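Local structure of acetyltransferase (Bacillus cereus, 1Y9W) at residues Leu69-Asp72 and Glu73-His77. The protein is probably an acyltransferase of the GNAT family, transferring an acyl group from a coenzyme A thioester to an acceptor that is not yet known. Residues are numbered along the deposited sequence; the frame is centred on the assembly and turned at random.
Sequences LWVD and ESVRH
Asp72 and Val75 close a β-turn of the 3-10 kind through Glu73 and Ser74 where strand 63-71 ends, the N-H of Val75 meeting Asp72 O at 3.1 Å. Overlapping it, Arg76 N bonds to Glu73 O. The side chain of Asp72 repeats this fold-back in an Asx turn: with CG anti to the backbone N (chi1 -168°), the carboxylate lies beside the start of the turn, and OD1 takes the N-H of Ser74 at 2.9 Å. The donor arrives on the anti side of OD1, tilted 19° out of the carboxylate plane. Ser74 OG comes to the same oxygen at 3.1 Å, a weak bond at most.

Glu73 bends back at chi2 and runs alongside Asp72, the two carboxylates turned 54° apart, which leaves OE2 2.8 Å from Asp72 OD1. Val71 points toward the loop, and its CG1 lies 4.1 Å from Val75 CG2, a small apolar contact between strand end and loop. The same CG1 also rests against the backbone carbonyl of Val75, 3.6 Å from Val75 O. Val75 CG2 also reaches Asp72 CB at 4.0 Å. Asp72, the first residue of the turn, still makes a backbone hydrogen bond to Phe52 of the neighbouring strand, while Trp70 packs on Lys20 of the second subunit.

Arg76 begins the R-x-x-G-x-G form of the Q/R-x-x-G-x-G/A motif of GNAT enzymes, which in relatives binds the coenzyme A pyrophosphate, so this turn leads from the central strand into the probable cofactor loop ahead of helix 80-94. Unless one of the two close carboxylates is protonated, their approach would be unfavourable; the neighbouring charge would probably raise the pKa of one of them, more likely Glu73, since the Ser74 N-H favours a charged Asp72 OD1.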
ATOM      1  N   LEU A  69       0.226   6.722 -11.700  1.00 21.63           N
ATOM      2  CA  LEU A  69       0.828   7.497 -12.771  1.00 23.11           C
ATOM      3  C   LEU A  69       0.088   7.108 -14.039  1.00 23.35           C
ATOM      4  O   LEU A  69       0.044   5.935 -14.418  1.00 22.36           O
ATOM      5  CB  LEU A  69       2.316   7.185 -12.907  1.00 23.93           C
ATOM      6  CG  LEU A  69       3.036   8.128 -13.867  1.00 24.73           C
ATOM      7  CD1 LEU A  69       4.508   8.148 -13.544  1.00 28.06           C
ATOM      8  CD2 LEU A  69       2.797   7.687 -15.295  1.00 28.82           C
ATOM      9  N   TRP A  70      -0.508   8.097 -14.691  1.00 22.68           N
ATOM     10  CA  TRP A  70      -1.264   7.830 -15.900  1.00 23.09           C
ATOM     11  C   TRP A  70      -1.010   8.860 -16.986  1.00 22.39           C
ATOM     12  O   TRP A  70      -0.793  10.038 -16.712  1.00 20.98           O
ATOM     13  CB  TRP A  70      -2.760   7.804 -15.576  1.00 23.56           C
ATOM     14  CG  TRP A  70      -3.635   7.652 -16.779  1.00 23.13           C
ATOM     15  CD1 TRP A  70      -3.908   6.499 -17.457  1.00 20.87           C
ATOM     16  CD2 TRP A  70      -4.336   8.696 -17.462  1.00 23.79           C
ATOM     17  NE1 TRP A  70      -4.739   6.760 -18.518  1.00 22.80           N
ATOM     18  CE2 TRP A  70      -5.018   8.102 -18.544  1.00 23.75           C
ATOM     19  CE3 TRP A  70      -4.453  10.078 -17.265  1.00 23.65           C
ATOM     20  CZ2 TRP A  70      -5.807   8.843 -19.427  1.00 23.35           C
ATOM     21  CZ3 TRP A  70      -5.239  10.814 -18.146  1.00 21.68           C
ATOM     22  CH2 TRP A  70      -5.903  10.194 -19.212  1.00 22.81           C
ATOM     23  N   VAL A  71      -1.029   8.391 -18.223  1.00 23.10           N
ATOM     24  CA  VAL A  71      -0.851   9.249 -19.375  1.00 26.00           C
ATOM     25  C   VAL A  71      -1.879   8.823 -20.413  1.00 28.13           C
ATOM     26  O   VAL A  71      -2.034   7.633 -20.705  1.00 28.74           O
ATOM     27  CB  VAL A  71       0.560   9.123 -19.968  1.00 26.36           C
ATOM     28  CG1 VAL A  71       0.607   9.769 -21.349  1.00 27.06           C
ATOM     29  CG2 VAL A  71       1.561   9.797 -19.046  1.00 24.98           C
ATOM     30  N   ASP A  72      -2.596   9.798 -20.955  1.00 30.00           N
ATOM     31  CA  ASP A  72      -3.609   9.514 -21.954  1.00 33.34           C
ATOM     32  C   ASP A  72      -2.964   8.742 -23.100  1.00 35.42           C
ATOM     33  O   ASP A  72      -1.874   9.083 -23.551  1.00 35.96           O
ATOM     34  CB  ASP A  72      -4.202  10.820 -22.469  1.00 32.98           C
ATOM     35  CG  ASP A  72      -5.448  10.603 -23.279  1.00 34.65           C
ATOM     36  OD1 ASP A  72      -5.409   9.780 -24.215  1.00 35.27           O
ATOM     37  OD2 ASP A  72      -6.468  11.258 -22.981  1.00 36.56           O
ATOM     38  N   GLU A  73      -3.630   7.694 -23.565  1.00 38.57           N
ATOM     39  CA  GLU A  73      -3.093   6.898 -24.661  1.00 42.73           C
ATOM     40  C   GLU A  73      -2.845   7.705 -25.945  1.00 42.68           C
ATOM     41  O   GLU A  73      -1.883   7.447 -26.670  1.00 43.88           O
ATOM     42  CB  GLU A  73      -4.020   5.702 -24.946  1.00 46.94           C
ATOM     43  CG  GLU A  73      -5.527   6.014 -24.966  1.00 52.48           C
ATOM     44  CD  GLU A  73      -5.963   6.869 -26.156  1.00 56.27           C
ATOM     45  OE1 GLU A  73      -5.700   6.465 -27.317  1.00 58.19           O
ATOM     46  OE2 GLU A  73      -6.576   7.940 -25.926  1.00 56.71           O
ATOM     47  N   SER A  74      -3.697   8.687 -26.219  1.00 41.85           N
ATOM     48  CA  SER A  74      -3.555   9.514 -27.415  1.00 42.02           C
ATOM     49  C   SER A  74      -2.195  10.207 -27.481  1.00 42.04           C
ATOM     50  O   SER A  74      -1.744  10.601 -28.552  1.00 42.62           O
ATOM     51  CB  SER A  74      -4.647  10.585 -27.452  1.00 41.95           C
ATOM     52  OG  SER A  74      -4.369  11.625 -26.523  1.00 43.58           O
ATOM     53  N   VAL A  75      -1.547  10.353 -26.332  1.00 42.97           N
ATOM     54  CA  VAL A  75      -0.256  11.019 -26.262  1.00 43.67           C
ATOM     55  C   VAL A  75       0.744  10.215 -25.439  1.00 44.99           C
ATOM     56  O   VAL A  75       1.549  10.782 -24.702  1.00 45.51           O
ATOM     57  CB  VAL A  75      -0.411  12.425 -25.632  1.00 43.65           C
ATOM     58  CG1 VAL A  75      -1.353  13.268 -26.473  1.00 42.83           C
ATOM     59  CG2 VAL A  75      -0.956  12.308 -24.216  1.00 42.60           C
ATOM     60  N   ARG A  76       0.697   8.893 -25.575  1.00 46.82           N
ATOM     61  CA  ARG A  76       1.591   8.017 -24.822  1.00 48.48           C
ATOM     62  C   ARG A  76       3.029   8.018 -25.345  1.00 47.88           C
ATOM     63  O   ARG A  76       3.920   7.442 -24.728  1.00 47.99           O
ATOM     64  CB  ARG A  76       1.032   6.585 -24.809  1.00 49.95           C
ATOM     65  CG  ARG A  76       1.028   5.888 -26.163  1.00 53.91           C
ATOM     66  CD  ARG A  76       2.357   5.193 -26.440  1.00 56.74           C
ATOM     67  NE  ARG A  76       2.533   3.993 -25.621  1.00 59.38           N
ATOM     68  CZ  ARG A  76       3.663   3.293 -25.544  1.00 61.31           C
ATOM     69  NH1 ARG A  76       4.734   3.674 -26.233  1.00 61.66           N
ATOM     70  NH2 ARG A  76       3.722   2.203 -24.785  1.00 62.17           N
ATOM     71  N   HIS A  77       3.257   8.672 -26.478  1.00 48.40           N
ATOM     72  CA  HIS A  77       4.599   8.734 -27.059  1.00 48.41           C
ATOM     73  C   HIS A  77       5.278  10.068 -26.783  1.00 46.96           C
ATOM     74  O   HIS A  77       6.498  10.192 -26.916  1.00 47.40           O
ATOM     75  CB  HIS A  77       4.539   8.548 -28.579  1.00 50.64           C
ATOM     76  CG  HIS A  77       4.143   7.172 -29.011  1.00 52.14           C
ATOM     77  ND1 HIS A  77       4.892   6.053 -28.710  1.00 52.50           N
ATOM     78  CD2 HIS A  77       3.096   6.738 -29.753  1.00 51.88           C
ATOM     79  CE1 HIS A  77       4.325   4.989 -29.252  1.00 52.89           C
ATOM     80  NE2 HIS A  77       3.235   5.377 -29.889  1.00 52.75           N
TER